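Side-chain contacts in extracellular ligand-binding receptor (Desulfohalobium retbaense DSM 5692, PDB 5ERE), which binds 2-oxo-4-methylpentanoic acid in its solute-binding domain and cytosine in a tandem PAS sensor region, probably serving as an extracellular signalling receptor: residues A95-K98 and H104-R107; W73-I78 and H89-S94; R345-A350 and G451-L456. One frame throughout, in Å; residues are numbered along the deposited sequence.

How the contacts relate
All three contacts are buried, but their chemistry differs with their place. Contacts 1 and 2 lie side by side in the periplasmic-binding domain, their centres about 6 Å apart; they share the parallel sheet, where strands 88-92 and 106-107 are neighbours, and both touch 2-oxo-4-methylpentanoic acid. Contact 2 joins a helix to that sheet through serines and a histidine, whereas contact 1 sets an arginine against a loop. Contact 3, on the opposite side of the chain's centre and some 50 Å or more from the others between centres, belongs to the sensor domain. There valines and an alanine join helix to antiparallel sheet, while S454 and L456 on the strand's other side approach cytosine.

Contact 1 (A95-K98 and H104-R107); sequences AALK and HTIR. With COI (2-oxo-4-methylpentanoic acid), chain B; EDO (1,2-ethanediol), chain G.
R107 extends from strand 106-107 so that the edge of its guanidinium meets the backbone of A95 and A96. NH1 lies 2.9 Å from A95 O, but the bond is bent to 127° and weak. The same nitrogen donates to O2 of a bound ethanediol at 2.8 Å, and that hydroxyl also sits 2.9 Å from L97 O. The diol, probably a remnant of the crystallisation liquor, thus bridges the guanidinium and the carbonyls of A95 and L97. L97 supplies the apolar counterpart: its CB rests over one face of the guanidinium, 3.7 Å from NH1, while CD2 runs beside the arginine stem, 3.8 Å from CD. Leucine suits the place because its branch can accompany the methylenes and still reach T105, whose CG2 is 3.9 Å from L97 CD2.

Next come the groups that fix the arginine. Its CG stands anti to the backbone N (chi1 170°), and a bend at chi3 (65°) turns the planar head onto the loop. NE forms a salt bridge with D303, and NH1 has a further acceptor in S94 O, so carboxylate and carbonyls together would hold the buried charge. A leucine in place of R107 would probably leave D303 without its cationic mate and the loop carbonyls without their shared donor. T105 OG1 is hydrogen-bonded to H89.

The loop that R107 grips is also part of the ligand pocket. A95 N gives a hydrogen bond to carboxylate O2 of 2-oxo-4-methylpentanoic acid at 2.8 Å, with S72 and R210 also bonding the ligand. A backbone amide from a loop at the C-terminal end of a parallel strand, holding the ligand's carboxylate, is typical of leucine-binding-protein-like pockets.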
ATOM      1  N   ALA A  95      10.543  -4.847 -10.781  1.00 34.57           N
ATOM      2  CA  ALA A  95       9.344  -4.036 -10.455  1.00 36.98           C
ATOM      3  C   ALA A  95       8.674  -3.283 -11.646  1.00 39.45           C
ATOM      4  O   ALA A  95       7.496  -2.937 -11.567  1.00 38.60           O
ATOM      5  CB  ALA A  95       9.670  -3.046  -9.401  1.00 38.29           C
ATOM      6  N   ALA A  96       9.402  -2.979 -12.714  1.00 35.97           N
ATOM      7  CA  ALA A  96       8.799  -2.194 -13.823  1.00 36.05           C
ATOM      8  C   ALA A  96       8.588  -3.077 -15.053  1.00 40.87           C
ATOM      9  O   ALA A  96       8.824  -2.674 -16.178  1.00 57.49           O
ATOM     10  CB  ALA A  96       9.660  -0.945 -14.182  1.00 38.10           C
ATOM     11  N   LEU A  97       8.105  -4.284 -14.827  1.00 41.39           N
ATOM     12  CA  LEU A  97       7.719  -5.169 -15.917  1.00 39.46           C
ATOM     13  C   LEU A  97       6.549  -4.590 -16.729  1.00 47.71           C
ATOM     14  O   LEU A  97       5.536  -4.166 -16.164  1.00 45.54           O
ATOM     15  CB  LEU A  97       7.338  -6.551 -15.362  1.00 37.25           C
ATOM     16  CG  LEU A  97       6.685  -7.509 -16.358  1.00 39.65           C
ATOM     17  CD1 LEU A  97       7.675  -7.912 -17.438  1.00 40.00           C
ATOM     18  CD2 LEU A  97       6.138  -8.746 -15.629  1.00 44.84           C
ATOM     19  N   LYS A  98       6.685  -4.603 -18.056  1.00 50.60           N
ATOM     20  CA  LYS A  98       5.597  -4.202 -18.941  1.00 49.80           C
ATOM     21  C   LYS A  98       4.991  -5.434 -19.634  1.00 44.76           C
ATOM     22  O   LYS A  98       5.664  -6.103 -20.415  1.00 46.33           O
ATOM     23  CB  LYS A  98       6.104  -3.174 -19.970  1.00 49.25           C
ATOM     24  N   HIS A 104       1.388 -14.792 -19.807  1.00 43.63           N
ATOM     25  CA  HIS A 104       2.807 -15.053 -20.033  1.00 34.85           C
ATOM     26  C   HIS A 104       3.579 -14.231 -19.055  1.00 44.95           C
ATOM     27  O   HIS A 104       3.206 -13.071 -18.752  1.00 37.94           O
ATOM     28  CB  HIS A 104       3.241 -14.745 -21.473  1.00 47.41           C
ATOM     29  CG  HIS A 104       2.637 -15.673 -22.492  1.00 48.10           C
ATOM     30  ND1 HIS A 104       3.297 -16.787 -22.967  1.00 46.15           N
ATOM     31  CD2 HIS A 104       1.430 -15.661 -23.102  1.00 54.46           C
ATOM     32  CE1 HIS A 104       2.520 -17.420 -23.830  1.00 52.31           C
ATOM     33  NE2 HIS A 104       1.384 -16.756 -23.932  1.00 49.93           N
ATOM     34  N   THR A 105       4.635 -14.869 -18.556  1.00 39.08           N
ATOM     35  CA  THR A 105       5.535 -14.309 -17.563  1.00 39.30           C
ATOM     36  C   THR A 105       4.914 -14.261 -16.183  1.00 40.61           C
ATOM     37  O   THR A 105       3.965 -13.533 -15.923  1.00 35.08           O
ATOM     38  CB  THR A 105       6.017 -12.871 -17.917  1.00 33.59           C
ATOM     39  OG1 THR A 105       6.683 -12.891 -19.184  1.00 39.06           O
ATOM     40  CG2 THR A 105       6.994 -12.388 -16.837  1.00 35.74           C
ATOM     41  N   ILE A 106       5.489 -15.035 -15.284  1.00 37.03           N
ATOM     42  CA  ILE A 106       5.151 -14.926 -13.901  1.00 36.81           C
ATOM     43  C   ILE A 106       6.165 -13.960 -13.302  1.00 30.60           C
ATOM     44  O   ILE A 106       7.324 -14.015 -13.647  1.00 33.03           O
ATOM     45  CB  ILE A 106       5.221 -16.294 -13.197  1.00 33.44           C
ATOM     46  CG1 ILE A 106       4.050 -17.183 -13.646  1.00 27.36           C
ATOM     47  CG2 ILE A 106       5.264 -16.144 -11.658  1.00 30.87           C
ATOM     48  CD1 ILE A 106       2.683 -16.769 -13.100  1.00 33.78           C
ATOM     49  N   ARG A 107       5.712 -13.102 -12.409  1.00 31.54           N
ATOM     50  CA  ARG A 107       6.602 -12.131 -11.779  1.00 32.85           C
ATOM     51  C   ARG A 107       6.581 -12.209 -10.251  1.00 29.04           C
ATOM     52  O   ARG A 107       5.532 -12.071  -9.624  1.00 32.55           O
ATOM     53  CB  ARG A 107       6.231 -10.726 -12.208  1.00 38.83           C
ATOM     54  CG  ARG A 107       6.986  -9.713 -11.375  1.00 39.38           C
ATOM     55  CD  ARG A 107       6.902  -8.332 -11.946  1.00 35.16           C
ATOM     56  NE  ARG A 107       5.557  -7.773 -11.952  1.00 43.50           N
ATOM     57  CZ  ARG A 107       5.296  -6.471 -11.996  1.00 44.71           C
ATOM     58  NH1 ARG A 107       6.304  -5.585 -11.997  1.00 41.36           N
ATOM     59  NH2 ARG A 107       4.029  -6.053 -12.010  1.00 36.83           N
TER
HETATM   60  C1  COI B 601      14.187  -3.879 -10.872  1.00 36.97           C
HETATM   61  O1  COI B 601      14.281  -3.713 -12.117  1.00 37.44           O
HETATM   62  O2  COI B 601      13.082  -3.850 -10.274  1.00 38.38           O
HETATM   63  C2  COI B 601      15.430  -4.179 -10.107  1.00 41.90           C
HETATM   64  O3  COI B 601      15.388  -4.312  -8.898  1.00 38.78           O
HETATM   65  C3  COI B 601      16.685  -4.336 -10.931  1.00 42.07           C
HETATM   66  C4  COI B 601      17.873  -4.451 -10.043  1.00 50.08           C
HETATM   67  C5  COI B 601      18.946  -5.184 -10.819  1.00 44.57           C
HETATM   68  C6  COI B 601      18.248  -3.018  -9.692  1.00 45.60           C
HETATM   69  C1  EDO G 606       3.629  -1.916 -12.413  1.00 46.00           C
HETATM   70  O1  EDO G 606       3.871  -0.744 -11.623  1.00 51.06           O
HETATM   71  C2  EDO G 606       4.804  -2.054 -13.360  1.00 53.19           C
HETATM   72  O2  EDO G 606       5.240  -3.416 -13.405  1.00 58.48           O

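Contact 2 (W73-I78 and H89-S94); sequences WASSAI and HVAIGS. With COI (2-oxo-4-methylpentanoic acid), chain B.
S75 projects from helix 72-84 toward strand 88-92 and makes the tightest part of this contact. Its OG is 2.7 Å from S94 OG, a hydrogen-bonded hydroxyl pair, and 3.3 Å from the methyl of A91. The small A91 suits this close approach, with the CA atoms of S75 and A91 5.8 Å apart. S94 OG in turn donates to I92 O at 2.7 Å, coming from well above the carbonyl plane, which ties the turn back onto the end of its strand. S69 OG is a further hydrogen-bonding partner of S75 OG, so the buried hydroxyls sit in a small hydrogen-bonded network that also takes in I92 O and H89 NE2.

One helical turn further on, I78 lies over H89. Its CG2 sits 3.9 Å from the ring centroid and 21° off the normal, a CH-pi contact displaced toward NE2. H89 carries CG anti to its backbone N (chi1 -178°), a torsion that swings the imidazole under the helix; S75 O meets the ring's edge near CE1, at 3.7 Å. Both ring nitrogens have partners elsewhere, ND1 at T105 and NE2 at S69, which would hold the ring in one rotation.

The side of the helix turned from the strand is partly open to solvent: S76 and A77 point away and are partly exposed, though A77 packs on helix 47-60. W73 also starts away from the strand, yet its six-membered ring reaches the ligand, CZ3 standing 3.9 Å from O1 of 2-oxo-4-methylpentanoic acid. G93, at positive phi, makes the turn leading into the pocket.

Helix segment 73-78 and strand segment 89-92 run nearly antiparallel, at 159°, as expected where the helix of a beta-alpha-beta unit (64-70, 72-84, 88-92) returns across its parallel sheet and its N-terminal end borders the ligand cleft.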
ATOM      1  N   TRP A  73      14.319  -4.208 -17.147  1.00 37.09           N
ATOM      2  CA  TRP A  73      14.610  -4.032 -18.570  1.00 43.95           C
ATOM      3  C   TRP A  73      14.837  -5.345 -19.287  1.00 44.79           C
ATOM      4  O   TRP A  73      14.288  -5.560 -20.375  1.00 43.85           O
ATOM      5  CB  TRP A  73      15.821  -3.097 -18.791  1.00 49.22           C
ATOM      6  CG  TRP A  73      17.033  -3.328 -17.928  1.00 36.97           C
ATOM      7  CD1 TRP A  73      18.194  -3.940 -18.295  1.00 35.97           C
ATOM      8  CD2 TRP A  73      17.212  -2.911 -16.569  1.00 33.76           C
ATOM      9  NE1 TRP A  73      19.075  -3.950 -17.247  1.00 33.17           N
ATOM     10  CE2 TRP A  73      18.492  -3.319 -16.176  1.00 36.60           C
ATOM     11  CE3 TRP A  73      16.402  -2.235 -15.643  1.00 39.08           C
ATOM     12  CZ2 TRP A  73      18.992  -3.078 -14.903  1.00 35.91           C
ATOM     13  CZ3 TRP A  73      16.901  -2.002 -14.371  1.00 32.23           C
ATOM     14  CH2 TRP A  73      18.177  -2.428 -14.018  1.00 34.64           C
ATOM     15  N   ALA A  74      15.626  -6.243 -18.703  1.00 35.31           N
ATOM     16  CA  ALA A  74      15.767  -7.556 -19.312  1.00 33.57           C
ATOM     17  C   ALA A  74      14.382  -8.224 -19.413  1.00 38.39           C
ATOM     18  O   ALA A  74      14.021  -8.812 -20.438  1.00 40.08           O
ATOM     19  CB  ALA A  74      16.711  -8.422 -18.537  1.00 35.96           C
ATOM     20  N   SER A  75      13.591  -8.100 -18.357  1.00 41.17           N
ATOM     21  CA  SER A  75      12.358  -8.852 -18.278  1.00 36.93           C
ATOM     22  C   SER A  75      11.321  -8.289 -19.260  1.00 45.72           C
ATOM     23  O   SER A  75      10.578  -9.044 -19.868  1.00 41.72           O
ATOM     24  CB  SER A  75      11.801  -8.860 -16.844  1.00 40.68           C
ATOM     25  OG  SER A  75      12.574  -9.696 -15.967  1.00 41.53           O
ATOM     26  N   SER A  76      11.269  -6.968 -19.414  1.00 42.66           N
ATOM     27  CA  SER A  76      10.299  -6.371 -20.318  1.00 45.71           C
ATOM     28  C   SER A  76      10.607  -6.760 -21.776  1.00 36.72           C
ATOM     29  O   SER A  76       9.697  -7.017 -22.548  1.00 47.89           O
ATOM     30  CB  SER A  76      10.269  -4.852 -20.130  1.00 42.51           C
ATOM     31  OG  SER A  76       9.511  -4.518 -18.977  1.00 44.69           O
ATOM     32  N   ALA A  77      11.888  -6.865 -22.117  1.00 43.39           N
ATOM     33  CA  ALA A  77      12.314  -7.233 -23.471  1.00 40.26           C
ATOM     34  C   ALA A  77      12.136  -8.728 -23.744  1.00 50.82           C
ATOM     35  O   ALA A  77      11.826  -9.129 -24.863  1.00 48.59           O
ATOM     36  CB  ALA A  77      13.757  -6.844 -23.687  1.00 44.57           C
ATOM     37  N   ILE A  78      12.364  -9.565 -22.736  1.00 45.94           N
ATOM     38  CA  ILE A  78      12.273 -11.010 -22.951  1.00 46.92           C
ATOM     39  C   ILE A  78      10.800 -11.463 -22.988  1.00 44.95           C
ATOM     40  O   ILE A  78      10.454 -12.390 -23.718  1.00 55.73           O
ATOM     41  CB  ILE A  78      13.088 -11.772 -21.875  1.00 46.73           C
ATOM     42  CG1 ILE A  78      14.579 -11.582 -22.193  1.00 48.06           C
ATOM     43  CG2 ILE A  78      12.714 -13.249 -21.840  1.00 36.51           C
ATOM     44  CD1 ILE A  78      15.583 -11.963 -21.096  1.00 39.89           C
ATOM     45  N   HIS A  89       8.334 -18.170 -18.691  1.00 39.35           N
ATOM     46  CA  HIS A  89       9.164 -17.031 -18.326  1.00 33.51           C
ATOM     47  C   HIS A  89       8.850 -16.578 -16.921  1.00 33.57           C
ATOM     48  O   HIS A  89       7.691 -16.388 -16.562  1.00 32.91           O
ATOM     49  CB  HIS A  89       8.963 -15.871 -19.324  1.00 37.10           C
ATOM     50  CG  HIS A  89       9.820 -14.676 -19.024  1.00 29.15           C
ATOM     51  ND1 HIS A  89       9.344 -13.382 -19.122  1.00 41.58           N
ATOM     52  CD2 HIS A  89      11.112 -14.573 -18.623  1.00 39.11           C
ATOM     53  CE1 HIS A  89      10.303 -12.534 -18.777  1.00 39.68           C
ATOM     54  NE2 HIS A  89      11.386 -13.228 -18.482  1.00 36.06           N
ATOM     55  N   VAL A  90       9.898 -16.408 -16.121  1.00 36.36           N
ATOM     56  CA  VAL A  90       9.760 -15.857 -14.788  1.00 29.38           C
ATOM     57  C   VAL A  90      10.616 -14.574 -14.683  1.00 34.05           C
ATOM     58  O   VAL A  90      11.754 -14.555 -15.108  1.00 30.10           O
ATOM     59  CB  VAL A  90      10.197 -16.835 -13.685  1.00 34.45           C
ATOM     60  CG1 VAL A  90       9.974 -16.205 -12.340  1.00 37.84           C
ATOM     61  CG2 VAL A  90       9.388 -18.144 -13.805  1.00 31.00           C
ATOM     62  N   ALA A  91      10.035 -13.513 -14.151  1.00 30.40           N
ATOM     63  CA  ALA A  91      10.777 -12.258 -13.913  1.00 36.99           C
ATOM     64  C   ALA A  91      11.020 -12.096 -12.426  1.00 28.96           C
ATOM     65  O   ALA A  91      10.080 -12.135 -11.616  1.00 30.38           O
ATOM     66  CB  ALA A  91      10.021 -11.100 -14.446  1.00 36.41           C
ATOM     67  N   ILE A  92      12.288 -11.911 -12.082  1.00 33.17           N
ATOM     68  CA  ILE A  92      12.689 -11.610 -10.719  1.00 26.78           C
ATOM     69  C   ILE A  92      13.427 -10.246 -10.759  1.00 41.74           C
ATOM     70  O   ILE A  92      13.845  -9.789 -11.839  1.00 36.89           O
ATOM     71  CB  ILE A  92      13.563 -12.730 -10.155  1.00 25.52           C
ATOM     72  CG1 ILE A  92      14.834 -12.928 -10.985  1.00 35.30           C
ATOM     73  CG2 ILE A  92      12.740 -14.074 -10.139  1.00 27.55           C
ATOM     74  CD1 ILE A  92      15.908 -13.778 -10.273  1.00 30.86           C
ATOM     75  N   GLY A  93      13.571  -9.602  -9.607  1.00 31.16           N
ATOM     76  CA  GLY A  93      14.165  -8.258  -9.566  1.00 35.67           C
ATOM     77  C   GLY A  93      13.609  -7.370 -10.677  1.00 38.35           C
ATOM     78  O   GLY A  93      14.352  -6.720 -11.436  1.00 38.16           O
ATOM     79  N   SER A  94      12.290  -7.348 -10.795  1.00 34.94           N
ATOM     80  CA  SER A  94      11.646  -6.725 -11.952  1.00 35.74           C
ATOM     81  C   SER A  94      10.410  -5.901 -11.592  1.00 37.19           C
ATOM     82  O   SER A  94       9.319  -6.209 -12.073  1.00 36.74           O
ATOM     83  CB  SER A  94      11.225  -7.794 -12.972  1.00 37.98           C
ATOM     84  OG  SER A  94      12.319  -8.457 -13.583  1.00 40.07           O
TER
HETATM   85  C1  COI B 601      14.187  -3.879 -10.872  1.00 36.97           C
HETATM   86  O1  COI B 601      14.281  -3.713 -12.117  1.00 37.44           O
HETATM   87  O2  COI B 601      13.082  -3.850 -10.274  1.00 38.38           O
HETATM   88  C2  COI B 601      15.430  -4.179 -10.107  1.00 41.90           C
HETATM   89  O3  COI B 601      15.388  -4.312  -8.898  1.00 38.78           O
HETATM   90  C3  COI B 601      16.685  -4.336 -10.931  1.00 42.07           C
HETATM   91  C4  COI B 601      17.873  -4.451 -10.043  1.00 50.08           C
HETATM   92  C5  COI B 601      18.946  -5.184 -10.819  1.00 44.57           C
HETATM   93  C6  COI B 601      18.248  -3.018  -9.692  1.00 45.60           C

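Contact 3 (R345-A350 and G451-L456); sequences RSVAAA and GSVSVL. With CYT (6-aminopyrimidin-2(1H)-one), chain C.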
ATOM      1  N   ARG A 345     -20.360  20.368   8.289  1.00 40.25           N
ATOM      2  CA  ARG A 345     -20.592  21.653   7.618  1.00 42.84           C
ATOM      3  C   ARG A 345     -21.735  21.615   6.594  1.00 45.40           C
ATOM      4  O   ARG A 345     -22.538  22.567   6.479  1.00 45.75           O
ATOM      5  CB  ARG A 345     -19.335  22.107   6.904  1.00 47.78           C
ATOM      6  CG  ARG A 345     -18.460  23.014   7.707  1.00 64.14           C
ATOM      7  CD  ARG A 345     -17.416  23.635   6.798  1.00 75.36           C
ATOM      8  NE  ARG A 345     -16.254  22.763   6.638  1.00 79.58           N
ATOM      9  CZ  ARG A 345     -16.026  21.959   5.598  1.00 82.67           C
ATOM     10  NH1 ARG A 345     -16.874  21.890   4.568  1.00 83.74           N
ATOM     11  NH2 ARG A 345     -14.923  21.215   5.591  1.00 79.54           N
ATOM     12  N   SER A 346     -21.800  20.544   5.821  1.00 43.37           N
ATOM     13  CA  SER A 346     -22.827  20.469   4.768  1.00 39.52           C
ATOM     14  C   SER A 346     -24.202  20.344   5.399  1.00 39.09           C
ATOM     15  O   SER A 346     -25.161  20.922   4.933  1.00 36.01           O
ATOM     16  CB  SER A 346     -22.579  19.297   3.821  1.00 40.34           C
ATOM     17  OG  SER A 346     -22.829  18.050   4.488  1.00 42.28           O
ATOM     18  N   VAL A 347     -24.307  19.565   6.466  1.00 35.04           N
ATOM     19  CA  VAL A 347     -25.587  19.378   7.143  1.00 35.07           C
ATOM     20  C   VAL A 347     -25.990  20.638   7.897  1.00 32.13           C
ATOM     21  O   VAL A 347     -27.166  20.966   7.966  1.00 39.74           O
ATOM     22  CB  VAL A 347     -25.537  18.150   8.139  1.00 38.73           C
ATOM     23  CG1 VAL A 347     -26.820  17.999   8.879  1.00 35.75           C
ATOM     24  CG2 VAL A 347     -25.273  16.882   7.369  1.00 35.26           C
ATOM     25  N   ALA A 348     -25.025  21.337   8.481  1.00 42.98           N
ATOM     26  CA  ALA A 348     -25.328  22.587   9.170  1.00 44.65           C
ATOM     27  C   ALA A 348     -25.870  23.603   8.164  1.00 51.78           C
ATOM     28  O   ALA A 348     -26.854  24.288   8.429  1.00 49.32           O
ATOM     29  CB  ALA A 348     -24.106  23.129   9.856  1.00 48.22           C
ATOM     30  N   ALA A 349     -25.220  23.696   7.009  1.00 50.59           N
ATOM     31  CA  ALA A 349     -25.698  24.570   5.933  1.00 49.53           C
ATOM     32  C   ALA A 349     -27.097  24.174   5.493  1.00 56.55           C
ATOM     33  O   ALA A 349     -27.932  25.038   5.235  1.00 48.23           O
ATOM     34  CB  ALA A 349     -24.757  24.529   4.730  1.00 48.84           C
ATOM     35  N   ALA A 350     -27.369  22.872   5.409  1.00 53.80           N
ATOM     36  CA  ALA A 350     -28.673  22.445   4.931  1.00 33.40           C
ATOM     37  C   ALA A 350     -29.746  22.813   5.942  1.00 44.02           C
ATOM     38  O   ALA A 350     -30.867  23.177   5.568  1.00 41.53           O
ATOM     39  CB  ALA A 350     -28.692  20.933   4.609  1.00 33.64           C
ATOM     40  N   GLY A 451     -37.628  20.371  13.817  1.00 58.92           N
ATOM     41  CA  GLY A 451     -37.139  19.029  13.551  1.00 49.20           C
ATOM     42  C   GLY A 451     -35.679  19.028  13.190  1.00 46.05           C
ATOM     43  O   GLY A 451     -34.900  19.849  13.686  1.00 40.21           O
ATOM     44  N   SER A 452     -35.291  18.132  12.293  1.00 47.26           N
ATOM     45  CA  SER A 452     -33.870  17.936  12.050  1.00 50.82           C
ATOM     46  C   SER A 452     -33.602  17.440  10.650  1.00 42.12           C
ATOM     47  O   SER A 452     -34.480  16.884   9.997  1.00 43.83           O
ATOM     48  CB  SER A 452     -33.285  16.943  13.066  1.00 45.29           C
ATOM     49  OG  SER A 452     -33.957  15.686  12.980  1.00 40.69           O
ATOM     50  N   VAL A 453     -32.357  17.632  10.222  1.00 38.13           N
ATOM     51  CA  VAL A 453     -31.892  17.155   8.945  1.00 43.30           C
ATOM     52  C   VAL A 453     -30.691  16.259   9.174  1.00 38.18           C
ATOM     53  O   VAL A 453     -29.831  16.536  10.035  1.00 42.68           O
ATOM     54  CB  VAL A 453     -31.579  18.351   7.985  1.00 37.05           C
ATOM     55  CG1 VAL A 453     -30.512  19.272   8.562  1.00 37.00           C
ATOM     56  CG2 VAL A 453     -31.167  17.863   6.606  1.00 42.16           C
ATOM     57  N   SER A 454     -30.667  15.159   8.418  1.00 41.88           N
ATOM     58  CA  SER A 454     -29.745  14.018   8.615  1.00 44.24           C
ATOM     59  C   SER A 454     -28.921  13.587   7.386  1.00 44.09           C
ATOM     60  O   SER A 454     -29.400  13.652   6.247  1.00 39.99           O
ATOM     61  CB  SER A 454     -30.559  12.818   9.083  1.00 43.15           C
ATOM     62  OG  SER A 454     -29.898  11.578   8.855  1.00 45.81           O
ATOM     63  N   VAL A 455     -27.669  13.194   7.618  1.00 37.19           N
ATOM     64  CA  VAL A 455     -26.916  12.365   6.668  1.00 37.18           C
ATOM     65  C   VAL A 455     -26.670  11.046   7.362  1.00 42.70           C
ATOM     66  O   VAL A 455     -26.095  11.034   8.433  1.00 30.53           O
ATOM     67  CB  VAL A 455     -25.556  12.964   6.235  1.00 40.27           C
ATOM     68  CG1 VAL A 455     -24.753  11.968   5.396  1.00 34.21           C
ATOM     69  CG2 VAL A 455     -25.772  14.235   5.402  1.00 54.22           C
ATOM     70  N   LEU A 456     -27.137   9.967   6.737  1.00 33.83           N
ATOM     71  CA  LEU A 456     -26.829   8.616   7.155  1.00 35.24           C
ATOM     72  C   LEU A 456     -25.668   8.081   6.300  1.00 35.09           C
ATOM     73  O   LEU A 456     -25.717   8.104   5.069  1.00 29.79           O
ATOM     74  CB  LEU A 456     -28.089   7.735   7.024  1.00 31.71           C
ATOM     75  CG  LEU A 456     -27.878   6.228   7.083  1.00 38.94           C
ATOM     76  CD1 LEU A 456     -27.355   5.804   8.431  1.00 39.14           C
ATOM     77  CD2 LEU A 456     -29.199   5.479   6.756  1.00 29.93           C
TER
HETATM   78  N3  CYT C 602     -32.458   6.478   9.121  1.00 38.76           N
HETATM   79  C4  CYT C 602     -32.087   7.703   8.752  1.00 48.02           C
HETATM   80  N1  CYT C 602     -32.368   7.149  11.405  1.00 36.99           N
HETATM   81  C2  CYT C 602     -32.609   6.162  10.440  1.00 40.44           C
HETATM   82  O2  CYT C 602     -32.921   5.007  10.808  1.00 35.81           O
HETATM   83  N4  CYT C 602     -31.968   7.953   7.418  1.00 39.66           N
HETATM   84  C5  CYT C 602     -31.835   8.733   9.724  1.00 45.24           C
HETATM   85  C6  CYT C 602     -31.984   8.419  11.022  1.00 42.06           C
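V347 has the largest buried surface here, pointing from helix 324-357 between V453 and V455 of strand 449-457. Its two methyls divide the work. CG1, anti to the backbone N (chi1 177°), lies 3.9 Å from V453 CG1 and 3.5 Å from V453 O, as the two valines slide past each other. CG2 meets V455 CG2 at only 3.3 Å, tighter than usual for two carbons. That V455 branch, anti to its carbonyl carbon and beside the backbone N, is the one facing V347.

V453 turns CG1 between its backbone N and carbonyl carbon (chi1 59°), and thereby sends one methyl to V347 and the other, CG2, toward the methyl of A350 at 4.4 Å. Beta-branched valines suit both elements here, being compact, apolar and broad near the backbone; the small A350 lets the helix come close one turn later.

Strand alternation separates two roles. V453 and V455 point to the helix, whereas S454 faces away, its OG 3.5 Å from cytosine C5 and hydrogen-bonded to D437; L456 CD2 also approaches the base, 3.8 Å from N4.

Segment 345-350 of the long helix runs at 151° to strand segment 451-456, on one face of the sensor domain's sheet. Strand 449-457 runs between strands 378-385 and 434-443, and helix 362-374 packs beside the long helix against A350.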